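Local atomic coordinates of endolysin B (PDB entry 3HC7), a protein that hydrolyses the link between mycolic acids and the arabinogalactan-peptidoglycan wall of the mycobacterial host, so that phage progeny escape by lysis. Residues P4-V9 against A77-S82; I39-A44 against V57-L62; L92-L97 against L144-E149. One frame throughout, in Å; residues are numbered along the deposited sequence.

Contact 1: residues P4-V9 against A77-S82; sequences PWLFTV and AMAGYS
The Phe7 ring turns its edge to the backbone of Ala77, whose O lies close to the ring plane, 3.7 Å from Phe7 CD2. Farther along, the CB of Ser82 sits over one face of the Tyr81 ring, toward its rim. The two rings belong to strands 5-9 and 76-81, which run parallel and are stitched together by alternating backbone bonds. Phe7 N gives a nearly straight bond to Ala77 O, while its own O accepts Ala79 N at 2.9 Å; Val9 repeats the pattern between Ala79 O and Tyr81 N. Side chains then part to the two faces of the sheet. Phe7, Val9 and Met78 share one, where Phe7 packs on Leu60 and Ile64 of helix 50-70 and Met78 on Ile64, and Phe7 CB touches Met78 CG at 4.3 Å. On the other, Leu6 holds CG anti to its backbone N (chi1 174°), which brings Leu6 CD1 to 4.1 Å from Ala77 CB. Thr8 shares this face, its OG1 bonded to Trp36. Tyr81 reaches the catalytic centre, its OH bonded to the backbone O of His240. Strand 76-81, held beside strand 5-9, ends just before Ser82, the active-site serine, which stands in a sharp turn before a helix, with unusual backbone angles (51°/-118°): the nucleophile elbow of the alpha/beta-hydrolase fold, with its GxSxG sequence.

Contact 2: residues I39-A44 against V57-L62; sequences IGNYPA and VAELIL
The backbone O of Gly40 nestles against the aliphatic part of Glu59, 3.2 Å from its CG and 3.4 Å from its CB. These are close carbon-to-oxygen contacts, and they bring the loop backbone close against the helix where the Glu59 side chain sets out. Glu59 starts with CG anti to the backbone N (chi1 -179°) and then bends at chi2, so that its methylenes lie along the loop while the carboxylate rises toward Asn41. There the amide and carboxylate planes stand 77° apart, far from stacked. Asn41 CB lies 3.8 Å from Glu59 OE1. Asn41 itself is exposed, with its backbone in the left-handed region. The context is a beta-alpha-beta crossover: residues 39-44 open the connection from strand 35-38, which runs through helix 50-70 to strand 76-81 and crosses over strand 5-9 on the way. Deeper in, the contact becomes apolar. Ile39 sends its two branches to different partners. The Ile39 and Glu59 side chains slide past each other in opposite directions, with Ile39 CG2 3.5 Å from Glu59 CG, whereas Ile39 CD1 meets Leu60 CD1 at 3.7 Å, the two side chains crossing at about a right angle. Ile39 CD1 also comes within 3.9 Å of Leu60 CA, so the tip of the isoleucine lies against the helix backbone as well as a leucine methyl. Leu60 also packs on Val91 of helix 83-96. Ile39 is likewise shared: besides Glu59 and Leu60 it touches Gln63, one turn farther along helix 50-70, and Val9 of strand 5-9.

Contact 3: residues L92-L97 against L144-E149; sequences LKHHIL and LEDRLE
Lys93 holds its CG anti to the backbone N (chi1 -175°) and stays extended to the tip, while Asp146 adopts the same first torsion; the two side chains thus converge from helix and loop until Lys93 NZ stands 2.8 Å from Asp146 OD1. This salt bridge uses the anti side of the carboxylate and lies 33° out of its plane. A second bond, also of 2.8 Å, runs from Lys93 NZ to Arg147 O, the donor tilted 32° from the carbonyl plane. One ammonium therefore ties down both a side chain and the neighbouring backbone. Asp146 OD2, in turn, is held by Gln90 NE2, one turn earlier in the helix, which would help to fix the rotation of the carboxylate. The stem of the lysine is also used: CG lies over the centre of the His94 ring, and CB packs at 3.9 Å on Leu148 CD2. That same methyl meets Leu92 CD2 more loosely, at 4.4 Å. Near its end the helix widens into a pi-type turn, with Leu97 N bonded to Leu92 O. The contact joins the last turns of helix 83-96, which follows strand 76-81, to the loop between strands 140-141 and 157-161; strand 110-116 takes up Leu92 on Leu110 and Leu148 on Phe115.

Contact 1 belongs to the buried core of the parallel sheet; contacts 2 and 3 are partly buried and mix apolar packing with polar groups near the surface. Contact 2 rests directly on contact 1: Val9 packs on Ile39 and Tyr42, and Thr8 O probably accepts a hydrogen bond from Ile39 N. Along the chain it is nested within the loop that contact 1 closes. Contact 3 follows in series, on the helix after strand 76-81, and meets the others through Ile96 against Met78 and His95 against Ile61. Contact 3 alone has a salt bridge across its segments; contact 1 relies on strand-to-strand backbone bonds and contact 2 mainly on side-chain packing against a helix.

Contact 1: residues P4-V9 against A77-S82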
ATOM      1  N   PRO A   4       3.226  22.540  -3.292  1.00 74.52           N
ATOM      2  CA  PRO A   4       3.521  21.131  -3.595  1.00 74.76           C
ATOM      3  C   PRO A   4       2.256  20.291  -3.761  1.00 74.68           C
ATOM      4  O   PRO A   4       1.209  20.627  -3.213  1.00 76.34           O
ATOM      5  CB  PRO A   4       4.294  20.642  -2.359  1.00 73.27           C
ATOM      6  CG  PRO A   4       4.507  21.844  -1.482  1.00 74.15           C
ATOM      7  CD  PRO A   4       3.521  22.885  -1.892  1.00 80.51           C
ATOM      8  N   TRP A   5       2.364  19.202  -4.511  1.00 68.27           N
ATOM      9  CA  TRP A   5       1.237  18.305  -4.721  1.00 63.28           C
ATOM     10  C   TRP A   5       1.256  17.133  -3.757  1.00 64.72           C
ATOM     11  O   TRP A   5       2.322  16.614  -3.417  1.00 61.40           O
ATOM     12  CB  TRP A   5       1.219  17.785  -6.158  1.00 59.62           C
ATOM     13  CG  TRP A   5       0.625  18.765  -7.089  1.00 66.81           C
ATOM     14  CD1 TRP A   5       1.289  19.661  -7.878  1.00 72.86           C
ATOM     15  CD2 TRP A   5      -0.767  18.981  -7.316  1.00 71.32           C
ATOM     16  NE1 TRP A   5       0.392  20.415  -8.591  1.00 76.48           N
ATOM     17  CE2 TRP A   5      -0.879  20.020  -8.261  1.00 77.16           C
ATOM     18  CE3 TRP A   5      -1.935  18.392  -6.814  1.00 69.23           C
ATOM     19  CZ2 TRP A   5      -2.113  20.482  -8.716  1.00 78.21           C
ATOM     20  CZ3 TRP A   5      -3.155  18.849  -7.268  1.00 77.15           C
ATOM     21  CH2 TRP A   5      -3.237  19.887  -8.208  1.00 79.09           C
ATOM     22  N   LEU A   6       0.064  16.723  -3.326  1.00 60.87           N
ATOM     23  CA  LEU A   6      -0.102  15.534  -2.508  1.00 57.64           C
ATOM     24  C   LEU A   6      -1.017  14.537  -3.220  1.00 62.00           C
ATOM     25  O   LEU A   6      -2.173  14.843  -3.530  1.00 55.24           O
ATOM     26  CB  LEU A   6      -0.673  15.897  -1.132  1.00 61.21           C
ATOM     27  CG  LEU A   6      -1.021  14.722  -0.214  1.00 62.03           C
ATOM     28  CD1 LEU A   6       0.209  13.885   0.069  1.00 54.06           C
ATOM     29  CD2 LEU A   6      -1.659  15.207   1.090  1.00 64.05           C
ATOM     30  N   PHE A   7      -0.484  13.349  -3.490  1.00 56.39           N
ATOM     31  CA  PHE A   7      -1.245  12.288  -4.140  1.00 51.83           C
ATOM     32  C   PHE A   7      -1.592  11.226  -3.110  1.00 53.65           C
ATOM     33  O   PHE A   7      -0.732  10.794  -2.343  1.00 52.57           O
ATOM     34  CB  PHE A   7      -0.439  11.669  -5.286  1.00 43.92           C
ATOM     35  CG  PHE A   7      -0.059  12.654  -6.356  1.00 50.84           C
ATOM     36  CD1 PHE A   7      -0.935  12.949  -7.391  1.00 49.35           C
ATOM     37  CD2 PHE A   7       1.169  13.295  -6.316  1.00 54.94           C
ATOM     38  CE1 PHE A   7      -0.589  13.858  -8.375  1.00 54.25           C
ATOM     39  CE2 PHE A   7       1.524  14.211  -7.298  1.00 53.80           C
ATOM     40  CZ  PHE A   7       0.645  14.491  -8.326  1.00 55.44           C
ATOM     41  N   THR A   8      -2.854  10.809  -3.092  1.00 52.12           N
ATOM     42  CA  THR A   8      -3.321   9.888  -2.072  1.00 44.35           C
ATOM     43  C   THR A   8      -4.091   8.728  -2.678  1.00 46.02           C
ATOM     44  O   THR A   8      -4.878   8.893  -3.615  1.00 44.40           O
ATOM     45  CB  THR A   8      -4.223  10.590  -1.031  1.00 53.52           C
ATOM     46  OG1 THR A   8      -5.338  11.191  -1.697  1.00 56.52           O
ATOM     47  CG2 THR A   8      -3.444  11.656  -0.276  1.00 56.33           C
ATOM     48  N   VAL A   9      -3.846   7.548  -2.128  1.00 39.46           N
ATOM     49  CA  VAL A   9      -4.514   6.339  -2.583  1.00 43.14           C
ATOM     50  C   VAL A   9      -5.110   5.621  -1.385  1.00 42.75           C
ATOM     51  O   VAL A   9      -4.389   5.172  -0.491  1.00 44.53           O
ATOM     52  CB  VAL A   9      -3.557   5.407  -3.334  1.00 39.14           C
ATOM     53  CG1 VAL A   9      -4.331   4.263  -3.986  1.00 32.44           C
ATOM     54  CG2 VAL A   9      -2.788   6.190  -4.386  1.00 37.99           C
ATOM     55  N   ALA A  77       4.512  14.848  -2.854  1.00 55.74           N
ATOM     56  CA  ALA A  77       4.526  13.829  -1.822  1.00 46.02           C
ATOM     57  C   ALA A  77       3.448  12.804  -2.158  1.00 48.03           C
ATOM     58  O   ALA A  77       2.520  13.092  -2.917  1.00 52.52           O
ATOM     59  CB  ALA A  77       4.263  14.461  -0.455  1.00 54.54           C
ATOM     60  N   MET A  78       3.569  11.607  -1.605  1.00 48.61           N
ATOM     61  CA  MET A  78       2.572  10.570  -1.836  1.00 48.34           C
ATOM     62  C   MET A  78       2.178   9.906  -0.524  1.00 49.31           C
ATOM     63  O   MET A  78       2.986   9.805   0.400  1.00 49.58           O
ATOM     64  CB  MET A  78       3.102   9.513  -2.811  1.00 39.42           C
ATOM     65  CG  MET A  78       3.399  10.023  -4.219  1.00 41.66           C
ATOM     66  SD  MET A  78       3.946   8.698  -5.320  1.00 46.13           S
ATOM     67  CE  MET A  78       5.431   8.165  -4.476  1.00 33.71           C
ATOM     68  N   ALA A  79       0.931   9.455  -0.453  1.00 44.20           N
ATOM     69  CA  ALA A  79       0.420   8.810   0.748  1.00 42.10           C
ATOM     70  C   ALA A  79      -0.577   7.725   0.382  1.00 43.14           C
ATOM     71  O   ALA A  79      -1.570   7.980  -0.300  1.00 48.35           O
ATOM     72  CB  ALA A  79      -0.233   9.836   1.671  1.00 44.34           C
ATOM     73  N   GLY A  80      -0.309   6.515   0.849  1.00 43.03           N
ATOM     74  CA  GLY A  80      -1.179   5.389   0.572  1.00 46.20           C
ATOM     75  C   GLY A  80      -1.341   4.486   1.776  1.00 44.65           C
ATOM     76  O   GLY A  80      -0.410   4.300   2.561  1.00 42.65           O
ATOM     77  N   TYR A  81      -2.531   3.911   1.899  1.00 46.69           N
ATOM     78  CA  TYR A  81      -2.884   3.039   3.013  1.00 40.80           C
ATOM     79  C   TYR A  81      -3.293   1.668   2.489  1.00 36.47           C
ATOM     80  O   TYR A  81      -4.099   1.570   1.562  1.00 40.46           O
ATOM     81  CB  TYR A  81      -4.024   3.685   3.806  1.00 46.93           C
ATOM     82  CG  TYR A  81      -4.717   2.806   4.825  1.00 44.53           C
ATOM     83  CD1 TYR A  81      -3.993   2.003   5.700  1.00 42.22           C
ATOM     84  CD2 TYR A  81      -6.100   2.817   4.937  1.00 48.15           C
ATOM     85  CE1 TYR A  81      -4.631   1.212   6.639  1.00 43.59           C
ATOM     86  CE2 TYR A  81      -6.750   2.031   5.872  1.00 52.91           C
ATOM     87  CZ  TYR A  81      -6.014   1.233   6.717  1.00 49.65           C
ATOM     88  OH  TYR A  81      -6.666   0.456   7.644  1.00 54.85           O
ATOM     89  N   SER A  82      -2.717   0.621   3.080  1.00 33.30           N
ATOM     90  CA  SER A  82      -3.009  -0.781   2.751  1.00 37.67           C
ATOM     91  C   SER A  82      -2.914  -1.077   1.249  1.00 36.87           C
ATOM     92  O   SER A  82      -1.841  -0.941   0.681  1.00 36.44           O
ATOM     93  CB  SER A  82      -4.309  -1.293   3.419  1.00 46.99           C
ATOM     94  OG  SER A  82      -5.475  -1.109   2.636  1.00 56.89           O
TER

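Contact 2: residues I39-A44 against V57-L62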
ATOM      1  N   ILE A  39      -6.510   9.883  -5.802  1.00 48.20           N
ATOM      2  CA  ILE A  39      -6.430   8.977  -6.944  1.00 47.49           C
ATOM      3  C   ILE A  39      -7.715   8.162  -7.132  1.00 50.07           C
ATOM      4  O   ILE A  39      -8.072   7.341  -6.286  1.00 46.55           O
ATOM      5  CB  ILE A  39      -5.215   8.022  -6.817  1.00 53.76           C
ATOM      6  CG1 ILE A  39      -3.907   8.822  -6.741  1.00 48.61           C
ATOM      7  CG2 ILE A  39      -5.184   7.032  -7.972  1.00 46.99           C
ATOM      8  CD1 ILE A  39      -3.697   9.767  -7.886  1.00 51.17           C
ATOM      9  N   GLY A  40      -8.402   8.388  -8.249  1.00 52.01           N
ATOM     10  CA  GLY A  40      -9.610   7.642  -8.575  1.00 48.49           C
ATOM     11  C   GLY A  40      -9.379   6.600  -9.658  1.00 56.51           C
ATOM     12  O   GLY A  40      -8.243   6.172  -9.887  1.00 56.26           O
ATOM     13  N   ASN A  41     -10.451   6.194 -10.336  1.00 53.42           N
ATOM     14  CA  ASN A  41     -10.369   5.108 -11.311  1.00 51.33           C
ATOM     15  C   ASN A  41      -9.725   3.887 -10.679  1.00 54.51           C
ATOM     16  O   ASN A  41      -8.932   3.192 -11.310  1.00 52.64           O
ATOM     17  CB  ASN A  41      -9.545   5.530 -12.524  1.00 45.60           C
ATOM     18  CG  ASN A  41     -10.190   6.655 -13.297  1.00 54.52           C
ATOM     19  OD1 ASN A  41      -9.508   7.551 -13.793  1.00 50.81           O
ATOM     20  ND2 ASN A  41     -11.516   6.617 -13.402  1.00 49.77           N
ATOM     21  N   TYR A  42     -10.079   3.636  -9.427  1.00 54.74           N
ATOM     22  CA  TYR A  42      -9.367   2.680  -8.600  1.00 45.10           C
ATOM     23  C   TYR A  42     -10.390   1.997  -7.701  1.00 46.46           C
ATOM     24  O   TYR A  42     -10.912   2.610  -6.776  1.00 47.29           O
ATOM     25  CB  TYR A  42      -8.309   3.437  -7.793  1.00 42.68           C
ATOM     26  CG  TYR A  42      -7.799   2.735  -6.565  1.00 45.24           C
ATOM     27  CD1 TYR A  42      -7.177   1.498  -6.652  1.00 42.07           C
ATOM     28  CD2 TYR A  42      -7.918   3.323  -5.312  1.00 47.61           C
ATOM     29  CE1 TYR A  42      -6.700   0.855  -5.523  1.00 39.17           C
ATOM     30  CE2 TYR A  42      -7.442   2.693  -4.179  1.00 45.33           C
ATOM     31  CZ  TYR A  42      -6.835   1.458  -4.290  1.00 40.58           C
ATOM     32  OH  TYR A  42      -6.353   0.820  -3.166  1.00 36.39           O
ATOM     33  N   PRO A  43     -10.695   0.722  -7.988  1.00 45.39           N
ATOM     34  CA  PRO A  43     -11.819   0.061  -7.318  1.00 43.05           C
ATOM     35  C   PRO A  43     -11.582  -0.155  -5.827  1.00 42.78           C
ATOM     36  O   PRO A  43     -12.544  -0.369  -5.096  1.00 49.29           O
ATOM     37  CB  PRO A  43     -11.911  -1.299  -8.029  1.00 43.33           C
ATOM     38  CG  PRO A  43     -11.132  -1.162  -9.284  1.00 44.36           C
ATOM     39  CD  PRO A  43     -10.057  -0.146  -8.992  1.00 43.05           C
ATOM     40  N   ALA A  44     -10.327  -0.111  -5.393  1.00 39.21           N
ATOM     41  CA  ALA A  44      -9.966  -0.474  -4.016  1.00 38.49           C
ATOM     42  C   ALA A  44     -10.606  -1.797  -3.570  1.00 41.57           C
ATOM     43  O   ALA A  44     -11.075  -1.921  -2.436  1.00 39.87           O
ATOM     44  CB  ALA A  44     -10.322   0.649  -3.047  1.00 39.20           C
ATOM     45  N   VAL A  57      -2.342   2.084  -9.792  1.00 38.01           N
ATOM     46  CA  VAL A  57      -0.997   2.424 -10.243  1.00 34.65           C
ATOM     47  C   VAL A  57      -1.057   3.258 -11.517  1.00 39.05           C
ATOM     48  O   VAL A  57      -0.400   4.286 -11.622  1.00 40.96           O
ATOM     49  CB  VAL A  57      -0.116   1.166 -10.462  1.00 28.78           C
ATOM     50  CG1 VAL A  57       1.113   1.485 -11.350  1.00 27.28           C
ATOM     51  CG2 VAL A  57       0.335   0.601  -9.127  1.00 20.89           C
ATOM     52  N   ALA A  58      -1.841   2.812 -12.488  1.00 41.43           N
ATOM     53  CA  ALA A  58      -1.955   3.539 -13.746  1.00 37.82           C
ATOM     54  C   ALA A  58      -2.452   4.960 -13.498  1.00 41.00           C
ATOM     55  O   ALA A  58      -1.938   5.914 -14.080  1.00 40.60           O
ATOM     56  CB  ALA A  58      -2.865   2.809 -14.708  1.00 34.05           C
ATOM     57  N   GLU A  59      -3.441   5.111 -12.625  1.00 34.83           N
ATOM     58  CA  GLU A  59      -3.980   6.440 -12.359  1.00 44.43           C
ATOM     59  C   GLU A  59      -2.997   7.334 -11.604  1.00 45.76           C
ATOM     60  O   GLU A  59      -2.922   8.537 -11.858  1.00 46.17           O
ATOM     61  CB  GLU A  59      -5.303   6.366 -11.608  1.00 46.86           C
ATOM     62  CG  GLU A  59      -5.910   7.743 -11.323  1.00 51.84           C
ATOM     63  CD  GLU A  59      -6.453   8.429 -12.571  1.00 60.39           C
ATOM     64  OE1 GLU A  59      -6.648   7.748 -13.600  1.00 60.80           O
ATOM     65  OE2 GLU A  59      -6.693   9.654 -12.521  1.00 66.19           O
ATOM     66  N   LEU A  60      -2.241   6.755 -10.679  1.00 38.82           N
ATOM     67  CA  LEU A  60      -1.283   7.541  -9.913  1.00 41.75           C
ATOM     68  C   LEU A  60      -0.150   8.051 -10.807  1.00 43.83           C
ATOM     69  O   LEU A  60       0.325   9.180 -10.657  1.00 45.28           O
ATOM     70  CB  LEU A  60      -0.721   6.729  -8.742  1.00 34.98           C
ATOM     71  CG  LEU A  60       0.362   7.480  -7.961  1.00 40.46           C
ATOM     72  CD1 LEU A  60      -0.162   8.830  -7.495  1.00 39.12           C
ATOM     73  CD2 LEU A  60       0.872   6.658  -6.795  1.00 41.44           C
ATOM     74  N   ILE A  61       0.277   7.217 -11.747  1.00 40.58           N
ATOM     75  CA  ILE A  61       1.334   7.606 -12.668  1.00 38.39           C
ATOM     76  C   ILE A  61       0.834   8.744 -13.557  1.00 45.84           C
ATOM     77  O   ILE A  61       1.501   9.769 -13.708  1.00 43.96           O
ATOM     78  CB  ILE A  61       1.768   6.423 -13.542  1.00 33.08           C
ATOM     79  CG1 ILE A  61       2.550   5.403 -12.709  1.00 31.33           C
ATOM     80  CG2 ILE A  61       2.617   6.913 -14.713  1.00 33.22           C
ATOM     81  CD1 ILE A  61       2.689   4.047 -13.389  1.00 31.06           C
ATOM     82  N   LEU A  62      -0.351   8.548 -14.128  1.00 41.82           N
ATOM     83  CA  LEU A  62      -0.992   9.536 -14.989  1.00 48.25           C
ATOM     84  C   LEU A  62      -1.074  10.902 -14.306  1.00 53.98           C
ATOM     85  O   LEU A  62      -0.637  11.909 -14.860  1.00 58.20           O
ATOM     86  CB  LEU A  62      -2.394   9.050 -15.381  1.00 53.06           C
ATOM     87  CG  LEU A  62      -3.154   9.728 -16.528  1.00 65.41           C
ATOM     88  CD1 LEU A  62      -4.544   9.133 -16.697  1.00 64.24           C
ATOM     89  CD2 LEU A  62      -3.263  11.220 -16.317  1.00 78.13           C
TER

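Contact 3: residues L92-L97 against L144-E149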
ATOM      1  N   LEU A  92       6.612   4.062  -6.766  1.00 28.86           N
ATOM      2  CA  LEU A  92       7.929   4.460  -6.289  1.00 27.74           C
ATOM      3  C   LEU A  92       9.010   3.507  -6.781  1.00 32.48           C
ATOM      4  O   LEU A  92       9.944   3.917  -7.470  1.00 35.01           O
ATOM      5  CB  LEU A  92       7.953   4.516  -4.760  1.00 34.62           C
ATOM      6  CG  LEU A  92       9.265   4.891  -4.054  1.00 36.52           C
ATOM      7  CD1 LEU A  92       9.894   6.166  -4.617  1.00 33.67           C
ATOM      8  CD2 LEU A  92       9.020   5.061  -2.568  1.00 34.70           C
ATOM      9  N   LYS A  93       8.893   2.236  -6.411  1.00 29.58           N
ATOM     10  CA  LYS A  93       9.940   1.259  -6.710  1.00 29.57           C
ATOM     11  C   LYS A  93      10.199   1.066  -8.202  1.00 29.68           C
ATOM     12  O   LYS A  93      11.351   0.990  -8.637  1.00 29.14           O
ATOM     13  CB  LYS A  93       9.628  -0.096  -6.077  1.00 26.73           C
ATOM     14  CG  LYS A  93      10.752  -1.111  -6.254  1.00 31.62           C
ATOM     15  CD  LYS A  93      10.458  -2.438  -5.566  1.00 33.94           C
ATOM     16  CE  LYS A  93      11.502  -3.487  -5.942  1.00 35.85           C
ATOM     17  NZ  LYS A  93      11.367  -4.730  -5.133  1.00 34.75           N
ATOM     18  N   HIS A  94       9.133   0.987  -8.989  1.00 27.28           N
ATOM     19  CA  HIS A  94       9.285   0.574 -10.376  1.00 30.07           C
ATOM     20  C   HIS A  94       9.036   1.652 -11.407  1.00 34.56           C
ATOM     21  O   HIS A  94       9.174   1.383 -12.594  1.00 30.33           O
ATOM     22  CB  HIS A  94       8.385  -0.627 -10.687  1.00 27.24           C
ATOM     23  CG  HIS A  94       8.747  -1.856  -9.922  1.00 26.16           C
ATOM     24  ND1 HIS A  94       7.852  -2.512  -9.101  1.00 32.23           N
ATOM     25  CD2 HIS A  94       9.911  -2.546  -9.840  1.00 18.66           C
ATOM     26  CE1 HIS A  94       8.450  -3.554  -8.551  1.00 26.35           C
ATOM     27  NE2 HIS A  94       9.700  -3.597  -8.982  1.00 33.99           N
ATOM     28  N   HIS A  95       8.659   2.858 -10.976  1.00 31.87           N
ATOM     29  CA  HIS A  95       8.389   3.928 -11.935  1.00 30.95           C
ATOM     30  C   HIS A  95       9.119   5.233 -11.633  1.00 33.24           C
ATOM     31  O   HIS A  95       9.437   5.990 -12.547  1.00 33.69           O
ATOM     32  CB  HIS A  95       6.882   4.137 -12.125  1.00 29.49           C
ATOM     33  CG  HIS A  95       6.187   2.937 -12.692  1.00 31.66           C
ATOM     34  ND1 HIS A  95       5.563   1.997 -11.901  1.00 31.17           N
ATOM     35  CD2 HIS A  95       6.039   2.507 -13.968  1.00 25.44           C
ATOM     36  CE1 HIS A  95       5.050   1.046 -12.662  1.00 28.73           C
ATOM     37  NE2 HIS A  95       5.324   1.331 -13.921  1.00 31.03           N
ATOM     38  N   ILE A  96       9.429   5.470 -10.365  1.00 30.61           N
ATOM     39  CA  ILE A  96      10.204   6.650  -9.992  1.00 29.58           C
ATOM     40  C   ILE A  96      11.690   6.348  -9.817  1.00 36.88           C
ATOM     41  O   ILE A  96      12.537   7.042 -10.381  1.00 37.58           O
ATOM     42  CB  ILE A  96       9.658   7.309  -8.708  1.00 25.12           C
ATOM     43  CG1 ILE A  96       8.182   7.676  -8.893  1.00 36.34           C
ATOM     44  CG2 ILE A  96      10.475   8.543  -8.348  1.00 26.05           C
ATOM     45  CD1 ILE A  96       7.516   8.269  -7.645  1.00 36.63           C
ATOM     46  N   LEU A  97      12.012   5.316  -9.042  1.00 29.76           N
ATOM     47  CA  LEU A  97      13.414   4.992  -8.771  1.00 32.22           C
ATOM     48  C   LEU A  97      14.259   4.514  -9.967  1.00 26.84           C
ATOM     49  O   LEU A  97      15.419   4.894 -10.089  1.00 30.87           O
ATOM     50  CB  LEU A  97      13.536   3.993  -7.619  1.00 32.87           C
ATOM     51  CG  LEU A  97      12.973   4.468  -6.281  1.00 36.22           C
ATOM     52  CD1 LEU A  97      13.241   3.443  -5.209  1.00 30.25           C
ATOM     53  CD2 LEU A  97      13.587   5.808  -5.896  1.00 40.48           C
ATOM     54  N   LEU A 144       4.661  -9.106   0.752  1.00 33.12           N
ATOM     55  CA  LEU A 144       4.924  -9.235  -0.692  1.00 33.01           C
ATOM     56  C   LEU A 144       6.408  -9.402  -1.017  1.00 33.08           C
ATOM     57  O   LEU A 144       7.243  -8.740  -0.425  1.00 34.48           O
ATOM     58  CB  LEU A 144       4.373  -8.031  -1.454  1.00 28.24           C
ATOM     59  CG  LEU A 144       2.855  -7.873  -1.519  1.00 34.17           C
ATOM     60  CD1 LEU A 144       2.505  -6.543  -2.153  1.00 32.54           C
ATOM     61  CD2 LEU A 144       2.212  -9.015  -2.303  1.00 30.92           C
ATOM     62  N   GLU A 145       6.726 -10.278  -1.967  1.00 36.92           N
ATOM     63  CA  GLU A 145       8.120 -10.550  -2.343  1.00 42.47           C
ATOM     64  C   GLU A 145       8.754  -9.381  -3.103  1.00 31.98           C
ATOM     65  O   GLU A 145       9.963  -9.186  -3.069  1.00 39.81           O
ATOM     66  CB  GLU A 145       8.212 -11.826  -3.187  1.00 48.07           C
ATOM     67  CG  GLU A 145       7.752 -13.095  -2.484  1.00 66.39           C
ATOM     68  CD  GLU A 145       7.261 -14.160  -3.459  1.00 79.85           C
ATOM     69  OE1 GLU A 145       6.359 -13.854  -4.271  1.00 82.36           O
ATOM     70  OE2 GLU A 145       7.768 -15.305  -3.411  1.00 83.79           O
ATOM     71  N   ASP A 146       7.925  -8.628  -3.814  1.00 34.14           N
ATOM     72  CA  ASP A 146       8.344  -7.401  -4.478  1.00 37.46           C
ATOM     73  C   ASP A 146       8.134  -6.246  -3.499  1.00 35.56           C
ATOM     74  O   ASP A 146       7.110  -5.572  -3.533  1.00 40.95           O
ATOM     75  CB  ASP A 146       7.493  -7.192  -5.734  1.00 29.19           C
ATOM     76  CG  ASP A 146       7.933  -5.995  -6.555  1.00 32.41           C
ATOM     77  OD1 ASP A 146       9.149  -5.715  -6.617  1.00 32.60           O
ATOM     78  OD2 ASP A 146       7.056  -5.351  -7.169  1.00 34.83           O
ATOM     79  N   ARG A 147       9.091  -6.039  -2.610  1.00 35.36           N
ATOM     80  CA  ARG A 147       8.935  -5.042  -1.559  1.00 34.82           C
ATOM     81  C   ARG A 147       9.993  -3.950  -1.687  1.00 32.77           C
ATOM     82  O   ARG A 147      10.956  -4.075  -2.456  1.00 31.71           O
ATOM     83  CB  ARG A 147       9.001  -5.696  -0.171  1.00 32.49           C
ATOM     84  CG  ARG A 147      10.352  -6.322   0.159  1.00 36.24           C
ATOM     85  CD  ARG A 147      10.406  -6.849   1.594  1.00 39.50           C
ATOM     86  NE  ARG A 147       9.436  -7.922   1.829  1.00 41.85           N
ATOM     87  CZ  ARG A 147       9.659  -9.204   1.550  1.00 43.80           C
ATOM     88  NH1 ARG A 147      10.825  -9.570   1.033  1.00 34.90           N
ATOM     89  NH2 ARG A 147       8.721 -10.123   1.787  1.00 36.27           N
ATOM     90  N   LEU A 148       9.805  -2.873  -0.933  1.00 30.66           N
ATOM     91  CA  LEU A 148      10.714  -1.740  -1.014  1.00 40.73           C
ATOM     92  C   LEU A 148      12.066  -2.099  -0.413  1.00 45.59           C
ATOM     93  O   LEU A 148      12.153  -2.941   0.483  1.00 47.98           O
ATOM     94  CB  LEU A 148      10.099  -0.521  -0.321  1.00 42.17           C
ATOM     95  CG  LEU A 148       8.801  -0.051  -0.987  1.00 33.32           C
ATOM     96  CD1 LEU A 148       8.001   0.851  -0.078  1.00 39.04           C
ATOM     97  CD2 LEU A 148       9.092   0.635  -2.318  1.00 36.17           C
ATOM     98  N   GLU A 149      13.122  -1.480  -0.926  1.00 50.23           N
ATOM     99  CA  GLU A 149      14.464  -1.720  -0.414  1.00 52.54           C
ATOM    100  C   GLU A 149      15.317  -0.449  -0.451  1.00 51.59           C
ATOM    101  O   GLU A 149      15.089   0.433  -1.276  1.00 50.04           O
ATOM    102  CB  GLU A 149      15.140  -2.855  -1.186  1.00 53.83           C
ATOM    103  CG  GLU A 149      14.886  -2.837  -2.682  1.00 68.22           C
ATOM    104  CD  GLU A 149      15.626  -3.945  -3.418  1.00 81.93           C
ATOM    105  OE1 GLU A 149      15.464  -4.057  -4.656  1.00 83.78           O
ATOM    106  OE2 GLU A 149      16.366  -4.705  -2.757  1.00 84.46           O
TER